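Local coordinates for protein endo-alpha-(1->5)-L-arabinanase (PDB 6B7K) that probably hydrolyses internal alpha-1,5-arabinofuranosidic linkages of arabinan, as a calcium-binding glycoside hydrolase of family 43, at residues Ile21-Ile26 with Phe36-Gly41; Gly30-Thr35 with Val46-Asp51; Arg91-Tyr96 with Arg122-Val127. All coordinates share one frame; numbering follows the deposited sequence.

Contact 1 of 3, residues Ile21-Ile26 with Phe36-Gly41; sequences IHDPSI and FGTGLG
Asp23 and Thr38 meet through their polar ends, their side chains crossing at a slant. Thr38 OG1 donates to Asp23 OD2 at 2.7 Å, and OD2 receives it on its anti lone pair, the one facing away from OD1. That OD2 also receives a weak bond from ND1 of His22, whose NE2 is taken by the hydroxyl of Tyr276. Thr38 OG1 in turn is bonded to the backbone N of Ala82, so the hydroxyl links Asp23 to the next sheet. Its orientation follows from a first torsion of -66°, which turns OG1 anti to the carbonyl carbon and over toward the carboxylate. Asp23 is the predicted proton acceptor, also predicted to bind substrate, and an alanine here would probably leave the Thr38 hydroxyl and His22 ND1 without their shared acceptor, the imidazole then relying on Tyr276. Backbone groups are answered too. Thr38 N reaches His22 O at 2.8 Å in a nearly straight bond (165° at the hydrogen). Ser25 and Phe36 form an antiparallel hydrogen-bonded pair, with Ser25 N to Phe36 O at 2.8 Å and Phe36 N to Ser25 O at 3.0 Å. Phe36 O additionally takes a CA-H contact from Pro24 CA at 3.2 Å. Between these bonds CD1 of Ile21 lies 3.6 Å from Gly37 CA, on the side where a side chain would stand. Ser25 OG is bonded to OD2 of Asp264, a residue of the calcium site. The contact lies at the open end of the hairpin of strands 25-29 and 32-38, away from its turn; Phe36 packs on Pro83 and Ile85 of strand 81-87, Ile21 and Pro24 on His274 of strand 270-277.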
loop_
_atom_site.group_PDB
_atom_site.type_symbol
_atom_site.label_atom_id
_atom_site.label_comp_id
_atom_site.label_asym_id
_atom_site.label_seq_id
_atom_site.Cartn_x
_atom_site.Cartn_y
_atom_site.Cartn_z
ATOM N N ILE A 21 -12.254 -1.346 6.410
ATOM C CA ILE A 21 -10.825 -1.490 6.166
ATOM C C ILE A 21 -10.231 -0.101 5.999
ATOM O O ILE A 21 -10.944 0.869 5.736
ATOM C CB ILE A 21 -10.549 -2.375 4.924
ATOM C CG1 ILE A 21 -9.147 -2.980 4.999
ATOM C CG2 ILE A 21 -10.711 -1.563 3.646
ATOM C CD1 ILE A 21 -8.913 -3.806 6.239
ATOM N N HIS A 22 -8.915 -0.004 6.165
ATOM C CA HIS A 22 -8.188 1.221 5.874
ATOM C C HIS A 22 -6.771 0.843 5.475
ATOM O O HIS A 22 -6.120 0.061 6.174
ATOM C CB HIS A 22 -8.178 2.165 7.077
ATOM C CG HIS A 22 -7.984 3.602 6.708
ATOM N ND1 HIS A 22 -6.764 4.234 6.790
ATOM C CD2 HIS A 22 -8.857 4.529 6.245
ATOM C CE1 HIS A 22 -6.894 5.490 6.400
ATOM N NE2 HIS A 22 -8.154 5.693 6.064
ATOM N N ASP A 23 -6.310 1.393 4.349
ATOM C CA ASP A 23 -5.016 1.066 3.759
ATOM C C ASP A 23 -4.925 -0.430 3.462
ATOM O O ASP A 23 -4.083 -1.125 4.043
ATOM C CB ASP A 23 -3.882 1.503 4.689
ATOM C CG ASP A 23 -4.037 2.937 5.164
ATOM O OD1 ASP A 23 -4.238 3.831 4.313
ATOM O OD2 ASP A 23 -3.970 3.170 6.391
ATOM N N PRO A 24 -5.754 -0.957 2.562
ATOM C CA PRO A 24 -5.800 -2.403 2.346
ATOM C C PRO A 24 -4.748 -2.906 1.365
ATOM O O PRO A 24 -4.216 -2.167 0.531
ATOM C CB PRO A 24 -7.207 -2.608 1.769
ATOM C CG PRO A 24 -7.428 -1.382 0.970
ATOM C CD PRO A 24 -6.747 -0.258 1.725
ATOM N N SER A 25 -4.462 -4.201 1.487
ATOM C CA SER A 25 -3.623 -4.930 0.543
ATOM C C SER A 25 -4.200 -6.329 0.409
ATOM O O SER A 25 -4.320 -7.047 1.406
ATOM C CB SER A 25 -2.165 -4.985 1.008
ATOM O OG SER A 25 -1.339 -5.628 0.050
ATOM N N ILE A 26 -4.557 -6.715 -0.814
ATOM C CA ILE A 26 -5.289 -7.953 -1.056
ATOM C C ILE A 26 -4.318 -9.077 -1.383
ATOM O O ILE A 26 -3.264 -8.877 -2.004
ATOM C CB ILE A 26 -6.331 -7.772 -2.183
ATOM C CG1 ILE A 26 -7.239 -9.000 -2.290
ATOM C CG2 ILE A 26 -5.650 -7.511 -3.512
ATOM C CD1 ILE A 26 -8.035 -9.294 -1.039
ATOM N N PHE A 36 -5.390 -7.481 4.139
ATOM C CA PHE A 36 -4.643 -6.933 5.262
ATOM C C PHE A 36 -4.823 -5.421 5.285
ATOM O O PHE A 36 -4.741 -4.765 4.242
ATOM C CB PHE A 36 -3.160 -7.294 5.156
ATOM C CG PHE A 36 -2.862 -8.747 5.420
ATOM C CD1 PHE A 36 -3.169 -9.716 4.479
ATOM C CD2 PHE A 36 -2.259 -9.140 6.603
ATOM C CE1 PHE A 36 -2.889 -11.051 4.718
ATOM C CE2 PHE A 36 -1.976 -10.473 6.849
ATOM C CZ PHE A 36 -2.292 -11.429 5.905
ATOM N N GLY A 37 -5.074 -4.870 6.473
ATOM C CA GLY A 37 -5.326 -3.452 6.603
ATOM C C GLY A 37 -4.730 -2.903 7.882
ATOM O O GLY A 37 -4.203 -3.641 8.717
ATOM N N THR A 38 -4.809 -1.579 8.009
ATOM C CA THR A 38 -4.395 -0.913 9.236
ATOM C C THR A 38 -5.195 -1.459 10.411
ATOM O O THR A 38 -6.414 -1.627 10.323
ATOM C CB THR A 38 -4.591 0.598 9.107
ATOM O OG1 THR A 38 -3.705 1.109 8.103
ATOM C CG2 THR A 38 -4.305 1.296 10.426
ATOM N N GLY A 39 -4.500 -1.744 11.509
ATOM C CA GLY A 39 -5.133 -2.443 12.610
ATOM C C GLY A 39 -6.265 -1.647 13.229
ATOM O O GLY A 39 -6.243 -0.415 13.281
ATOM N N LEU A 40 -7.275 -2.377 13.692
ATOM C CA LEU A 40 -8.387 -1.813 14.450
ATOM C C LEU A 40 -8.108 -2.084 15.923
ATOM O O LEU A 40 -8.327 -3.196 16.414
ATOM C CB LEU A 40 -9.713 -2.419 14.001
ATOM C CG LEU A 40 -10.962 -2.012 14.784
ATOM C CD1 LEU A 40 -11.168 -0.506 14.729
ATOM C CD2 LEU A 40 -12.186 -2.743 14.259
ATOM N N GLY A 41 -7.612 -1.066 16.624
ATOM C CA GLY A 41 -7.248 -1.199 18.021
ATOM C C GLY A 41 -5.759 -1.378 18.208
ATOM O O GLY A 41 -5.054 -0.421 18.536
#

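Contact 2 of 3, residues Gly30-Thr35 with Val46-Asp51; sequences GNTWYT and VIKSTD
Trp33 turns its indole anti to its own carbonyl carbon (chi1 -53°), which carries the ring edge over to Ser49: CD1 sits 3.4 Å from Ser49 O, with that oxygen in the ring plane. On the other face of the sheet, Lys48 places CG between its backbone N and carbonyl carbon (chi1 53°), and its chain runs alongside Tyr34, pointing the same way. The aliphatic start of the lysine does the touching, its CB lying 4.0 Å from Tyr34 CE1. Val46 adds CG1 at 4.2 Å from Tyr34 CD1, so two side chains of the partner strand meet the same CD1-CE1 side of the ring. Back on the Trp33 face, Thr35 CB rests 3.9 Å from Ile47 CG1. The backbone ladder beneath is antiparallel, with Trp33-Ser49 and Thr35-Ile47 as hydrogen-bonded pairs and Tyr34-Lys48 as the non-hydrogen-bonded pair between them. Trp33 N meets Ser49 O at 2.8 Å and Thr35 N meets Ile47 O at 3.0 Å; both bonds are returned by the opposite amides. Beyond the segments, Ser49 OG is held by Asn54 O and Gly52 N, while the Trp33 indole receives Lys28 in a cation-pi contact and Trp13 edge-to-face. The strand axes lie 4.7 Å apart at 157°, the twist of a beta hairpin. Flanked by strands 25-29 and 54-61, strands 32-38 and 44-49 form the middle of an up-and-down meander, the blade architecture of the five-bladed beta-propeller of family 43 glycoside hydrolases.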
loop_
_atom_site.group_PDB
_atom_site.type_symbol
_atom_site.label_atom_id
_atom_site.label_comp_id
_atom_site.label_asym_id
_atom_site.label_seq_id
_atom_site.Cartn_x
_atom_site.Cartn_y
_atom_site.Cartn_z
ATOM N N GLY A 30 -5.470 -20.225 -1.696
ATOM C CA GLY A 30 -6.537 -21.147 -2.012
ATOM C C GLY A 30 -7.718 -20.392 -2.580
ATOM O O GLY A 30 -7.569 -19.484 -3.408
ATOM N N ASN A 31 -8.915 -20.753 -2.122
ATOM C CA ASN A 31 -10.132 -20.057 -2.513
ATOM C C ASN A 31 -10.481 -18.901 -1.586
ATOM O O ASN A 31 -11.520 -18.264 -1.784
ATOM C CB ASN A 31 -11.308 -21.036 -2.566
ATOM C CG ASN A 31 -11.460 -21.695 -3.922
ATOM O OD1 ASN A 31 -11.079 -21.128 -4.947
ATOM N ND2 ASN A 31 -12.022 -22.897 -3.936
ATOM N N THR A 32 -9.647 -18.609 -0.592
ATOM C CA THR A 32 -9.957 -17.613 0.424
ATOM C C THR A 32 -9.224 -16.312 0.133
ATOM O O THR A 32 -7.996 -16.300 -0.009
ATOM C CB THR A 32 -9.581 -18.123 1.816
ATOM O OG1 THR A 32 -10.251 -19.364 2.069
ATOM C CG2 THR A 32 -9.986 -17.110 2.877
ATOM N N TRP A 33 -9.979 -15.220 0.047
ATOM C CA TRP A 33 -9.384 -13.898 -0.068
ATOM C C TRP A 33 -8.993 -13.389 1.313
ATOM O O TRP A 33 -9.699 -13.625 2.298
ATOM C CB TRP A 33 -10.361 -12.914 -0.717
ATOM C CG TRP A 33 -10.940 -13.344 -2.035
ATOM C CD1 TRP A 33 -11.979 -14.206 -2.234
ATOM C CD2 TRP A 33 -10.533 -12.902 -3.335
ATOM N NE1 TRP A 33 -12.236 -14.339 -3.577
ATOM C CE2 TRP A 33 -11.363 -13.548 -4.275
ATOM C CE3 TRP A 33 -9.545 -12.029 -3.797
ATOM C CZ2 TRP A 33 -11.235 -13.346 -5.646
ATOM C CZ3 TRP A 33 -9.418 -11.832 -5.158
ATOM C CH2 TRP A 33 -10.258 -12.489 -6.068
ATOM N N TYR A 34 -7.865 -12.686 1.382
ATOM C CA TYR A 34 -7.410 -12.053 2.614
ATOM C C TYR A 34 -7.052 -10.607 2.317
ATOM O O TYR A 34 -6.208 -10.337 1.456
ATOM C CB TYR A 34 -6.206 -12.786 3.218
ATOM C CG TYR A 34 -6.522 -14.157 3.770
ATOM C CD1 TYR A 34 -7.105 -14.303 5.023
ATOM C CD2 TYR A 34 -6.231 -15.305 3.044
ATOM C CE1 TYR A 34 -7.396 -15.555 5.534
ATOM C CE2 TYR A 34 -6.515 -16.561 3.547
ATOM C CZ TYR A 34 -7.099 -16.681 4.791
ATOM O OH TYR A 34 -7.386 -17.932 5.293
ATOM N N THR A 35 -7.693 -9.683 3.024
ATOM C CA THR A 35 -7.356 -8.269 2.959
ATOM C C THR A 35 -6.653 -7.879 4.253
ATOM O O THR A 35 -7.242 -7.967 5.336
ATOM C CB THR A 35 -8.597 -7.404 2.746
ATOM O OG1 THR A 35 -9.172 -7.684 1.465
ATOM C CG2 THR A 35 -8.228 -5.929 2.809
ATOM N N VAL A 46 -7.133 -7.957 9.656
ATOM C CA VAL A 46 -7.278 -8.945 8.597
ATOM C C VAL A 46 -8.743 -9.338 8.504
ATOM O O VAL A 46 -9.381 -9.615 9.526
ATOM C CB VAL A 46 -6.403 -10.188 8.847
ATOM C CG1 VAL A 46 -6.622 -11.211 7.752
ATOM C CG2 VAL A 46 -4.937 -9.803 8.928
ATOM N N ILE A 47 -9.278 -9.351 7.285
ATOM C CA ILE A 47 -10.625 -9.837 7.030
ATOM C C ILE A 47 -10.571 -10.810 5.862
ATOM O O ILE A 47 -9.752 -10.669 4.948
ATOM C CB ILE A 47 -11.626 -8.691 6.761
ATOM C CG1 ILE A 47 -11.121 -7.766 5.654
ATOM C CG2 ILE A 47 -11.866 -7.897 8.031
ATOM C CD1 ILE A 47 -12.047 -6.598 5.384
ATOM N N LYS A 48 -11.444 -11.812 5.906
ATOM C CA LYS A 48 -11.427 -12.925 4.971
ATOM C C LYS A 48 -12.729 -12.974 4.182
ATOM O O LYS A 48 -13.740 -12.383 4.573
ATOM C CB LYS A 48 -11.210 -14.253 5.711
ATOM C CG LYS A 48 -12.197 -14.479 6.849
ATOM C CD LYS A 48 -11.812 -15.666 7.719
ATOM C CE LYS A 48 -11.873 -16.966 6.942
ATOM N NZ LYS A 48 -11.673 -18.142 7.832
ATOM N N SER A 49 -12.696 -13.700 3.064
ATOM C CA SER A 49 -13.867 -13.827 2.208
ATOM C C SER A 49 -13.742 -15.082 1.356
ATOM O O SER A 49 -12.659 -15.396 0.857
ATOM C CB SER A 49 -14.037 -12.602 1.306
ATOM O OG SER A 49 -15.158 -12.759 0.457
ATOM N N THR A 50 -14.863 -15.786 1.191
ATOM C CA THR A 50 -14.927 -16.966 0.337
ATOM C C THR A 50 -15.312 -16.627 -1.097
ATOM O O THR A 50 -14.832 -17.278 -2.033
ATOM C CB THR A 50 -15.929 -17.975 0.915
ATOM O OG1 THR A 50 -15.504 -18.378 2.224
ATOM C CG2 THR A 50 -16.047 -19.210 0.030
ATOM N N ASP A 51 -16.155 -15.611 -1.292
ATOM C CA ASP A 51 -16.642 -15.242 -2.612
ATOM C C ASP A 51 -16.091 -13.918 -3.123
ATOM O O ASP A 51 -16.279 -13.608 -4.306
ATOM C CB ASP A 51 -18.179 -15.180 -2.610
ATOM C CG ASP A 51 -18.733 -14.319 -1.484
ATOM O OD1 ASP A 51 -17.953 -13.583 -0.842
ATOM O OD2 ASP A 51 -19.955 -14.383 -1.235
#

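Contact 3 of 3, residues Arg91-Tyr96 with Arg122-Val127; sequences RYWLYY and RDDGLV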
loop_
_atom_site.group_PDB
_atom_site.type_symbol
_atom_site.label_atom_id
_atom_site.label_comp_id
_atom_site.label_asym_id
_atom_site.label_seq_id
_atom_site.Cartn_x
_atom_site.Cartn_y
_atom_site.Cartn_z
ATOM N N ARG A 91 7.292 -18.067 0.059
ATOM C CA ARG A 91 6.966 -17.602 1.400
ATOM C C ARG A 91 6.172 -16.308 1.296
ATOM O O ARG A 91 6.383 -15.513 0.375
ATOM C CB ARG A 91 8.241 -17.391 2.231
ATOM C CG ARG A 91 8.010 -17.292 3.718
ATOM C CD ARG A 91 9.309 -17.469 4.484
ATOM N NE ARG A 91 9.147 -17.100 5.888
ATOM C CZ ARG A 91 8.632 -17.900 6.817
ATOM N NH1 ARG A 91 8.230 -19.122 6.494
ATOM N NH2 ARG A 91 8.521 -17.475 8.069
ATOM N N TYR A 92 5.251 -16.113 2.241
ATOM C CA TYR A 92 4.485 -14.874 2.309
ATOM C C TYR A 92 5.281 -13.796 3.030
ATOM O O TYR A 92 5.891 -14.045 4.074
ATOM C CB TYR A 92 3.156 -15.088 3.029
ATOM C CG TYR A 92 2.180 -15.964 2.292
ATOM C CD1 TYR A 92 1.426 -15.465 1.238
ATOM C CD2 TYR A 92 1.997 -17.293 2.661
ATOM C CE1 TYR A 92 0.526 -16.266 0.562
ATOM C CE2 TYR A 92 1.101 -18.101 1.992
ATOM C CZ TYR A 92 0.366 -17.585 0.945
ATOM O OH TYR A 92 -0.528 -18.393 0.281
ATOM N N TRP A 93 5.257 -12.587 2.478
ATOM C CA TRP A 93 5.972 -11.454 3.044
ATOM C C TRP A 93 4.967 -10.380 3.419
ATOM O O TRP A 93 4.124 -10.003 2.599
ATOM C CB TRP A 93 7.008 -10.911 2.057
ATOM C CG TRP A 93 7.975 -11.957 1.589
ATOM C CD1 TRP A 93 8.045 -12.511 0.344
ATOM C CD2 TRP A 93 9.000 -12.589 2.368
ATOM N NE1 TRP A 93 9.058 -13.439 0.294
ATOM C CE2 TRP A 93 9.658 -13.507 1.524
ATOM C CE3 TRP A 93 9.428 -12.464 3.694
ATOM C CZ2 TRP A 93 10.720 -14.297 1.963
ATOM C CZ3 TRP A 93 10.483 -13.251 4.128
ATOM C CH2 TRP A 93 11.117 -14.154 3.264
ATOM N N LEU A 94 5.054 -9.900 4.657
ATOM C CA LEU A 94 4.118 -8.920 5.203
ATOM C C LEU A 94 4.912 -7.712 5.689
ATOM O O LEU A 94 5.470 -7.724 6.791
ATOM C CB LEU A 94 3.282 -9.528 6.326
ATOM C CG LEU A 94 2.252 -8.614 6.996
ATOM C CD1 LEU A 94 1.171 -8.198 6.006
ATOM C CD2 LEU A 94 1.641 -9.282 8.222
ATOM N N TYR A 95 4.965 -6.672 4.864
ATOM C CA TYR A 95 5.555 -5.403 5.258
ATOM C C TYR A 95 4.499 -4.550 5.946
ATOM O O TYR A 95 3.335 -4.541 5.538
ATOM C CB TYR A 95 6.129 -4.676 4.041
ATOM C CG TYR A 95 7.309 -5.389 3.414
ATOM C CD1 TYR A 95 8.599 -5.186 3.889
ATOM C CD2 TYR A 95 7.135 -6.268 2.352
ATOM C CE1 TYR A 95 9.682 -5.837 3.326
ATOM C CE2 TYR A 95 8.212 -6.925 1.783
ATOM C CZ TYR A 95 9.483 -6.705 2.274
ATOM O OH TYR A 95 10.563 -7.350 1.711
ATOM N N TYR A 96 4.905 -3.853 7.005
ATOM C CA TYR A 96 3.983 -3.055 7.799
ATOM C C TYR A 96 4.719 -1.839 8.341
ATOM O O TYR A 96 5.952 -1.796 8.365
ATOM C CB TYR A 96 3.372 -3.868 8.949
ATOM C CG TYR A 96 4.397 -4.476 9.883
ATOM C CD1 TYR A 96 4.997 -5.694 9.588
ATOM C CD2 TYR A 96 4.764 -3.835 11.061
ATOM C CE1 TYR A 96 5.934 -6.255 10.437
ATOM C CE2 TYR A 96 5.703 -4.390 11.915
ATOM C CZ TYR A 96 6.283 -5.599 11.596
ATOM O OH TYR A 96 7.215 -6.163 12.436
ATOM N N ARG A 122 6.415 -14.953 11.619
ATOM C CA ARG A 122 7.771 -14.785 12.121
ATOM C C ARG A 122 8.173 -13.315 12.074
ATOM O O ARG A 122 7.806 -12.588 11.146
ATOM C CB ARG A 122 8.749 -15.627 11.297
ATOM C CG ARG A 122 10.210 -15.424 11.651
ATOM C CD ARG A 122 11.066 -15.396 10.400
ATOM N NE ARG A 122 11.091 -16.690 9.727
ATOM C CZ ARG A 122 11.572 -16.888 8.504
ATOM N NH1 ARG A 122 12.061 -15.873 7.807
ATOM N NH2 ARG A 122 11.556 -18.103 7.976
ATOM N N ASP A 123 8.930 -12.881 13.081
ATOM C CA ASP A 123 9.377 -11.494 13.187
ATOM C C ASP A 123 10.690 -11.334 12.426
ATOM O O ASP A 123 11.743 -11.788 12.886
ATOM C CB ASP A 123 9.544 -11.092 14.650
ATOM C CG ASP A 123 9.926 -9.633 14.813
ATOM O OD1 ASP A 123 9.754 -8.856 13.848
ATOM O OD2 ASP A 123 10.404 -9.263 15.906
ATOM N N ASP A 124 10.634 -10.669 11.274
ATOM C CA ASP A 124 11.797 -10.531 10.409
ATOM C C ASP A 124 12.544 -9.215 10.600
ATOM O O ASP A 124 13.528 -8.973 9.895
ATOM C CB ASP A 124 11.382 -10.696 8.944
ATOM C CG ASP A 124 10.853 -12.091 8.647
ATOM O OD1 ASP A 124 9.730 -12.410 9.087
ATOM O OD2 ASP A 124 11.562 -12.874 7.985
ATOM N N GLY A 125 12.111 -8.365 11.530
ATOM C CA GLY A 125 12.908 -7.229 11.950
ATOM C C GLY A 125 12.693 -5.969 11.132
ATOM O O GLY A 125 11.899 -5.905 10.188
ATOM N N LEU A 126 13.443 -4.939 11.518
ATOM C CA LEU A 126 13.335 -3.632 10.882
ATOM C C LEU A 126 13.773 -3.700 9.422
ATOM O O LEU A 126 14.741 -4.382 9.075
ATOM C CB LEU A 126 14.183 -2.611 11.648
ATOM C CG LEU A 126 14.120 -1.115 11.309
ATOM C CD1 LEU A 126 15.107 -0.737 10.214
ATOM C CD2 LEU A 126 12.713 -0.703 10.924
ATOM N N VAL A 127 13.049 -2.982 8.565
ATOM C CA VAL A 127 13.365 -2.922 7.144
ATOM C C VAL A 127 14.104 -1.622 6.852
ATOM O O VAL A 127 15.214 -1.634 6.310
ATOM C CB VAL A 127 12.093 -3.045 6.285
ATOM C CG1 VAL A 127 12.428 -2.910 4.811
ATOM C CG2 VAL A 127 11.396 -4.366 6.562
#
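Arg91 and Arg122 lay their guanidinium groups flat on one another, centres 3.5 Å apart and planes 15° from parallel, with NH2 of Arg122 over the rim of the Arg91 group. The two chains arrive at about a right angle: Arg91 is fully extended from CG to NE, whereas Arg122 bends at its second and third torsions to bring its flat end over. Two like charges meet here, and Asp124 probably eases their repulsion. Its OD2 forms a salt bridge with Arg122 NH1 at 3.0 Å, and the same oxygen is 5.3 Å from Arg91 NE, near without contact. OD2 also lies 4.0 Å from CZ3 at the edge of the Trp93 indole, with Arg91 CB over the rim of one face of that indole. Farther along, Val127 CG2 touches the edge of the Tyr95 ring at CE1, 3.9 Å away. The aromatic residues are fixed from outside: Trp93 NE1 donates to Tyr88 O, and the Tyr95 hydroxyl is bonded to Met172 O. Asp123 OD2 similarly accepts from Trp68 NE1. No hydrogen bond joins the two segments, whose strand axes lie 9.0 Å apart at 44°. Strand 106-113 runs between strands 92-98 and 122-130 in the four-stranded antiparallel sheet; Trp93 and Asp124 both pack on its Ser112, while Trp93 and Tyr95 reach Leu143 of strand 142-145 in the following sheet.

Contacts 1 and 2 belong to one sheet and share strand 32-38, which pairs with 25-29 in the first and with 44-49 in the second; their centres are 13 Å apart, and Pro24 and Ile26 of contact 1 pack on Thr35 of contact 2. Along the chain their segments alternate. Contact 3 follows both and lies in the next sheet, bridging over its strand 106-113, its centre about 16 Å from contact 1 and about 20 Å from contact 2. Phe36 of contact 1 touches Leu94 of contact 3, joining the two neighbouring propeller blades. The hairpins of contacts 1 and 2 thus lead from the blade's outer part inward to the predicted catalytic residue and the calcium site.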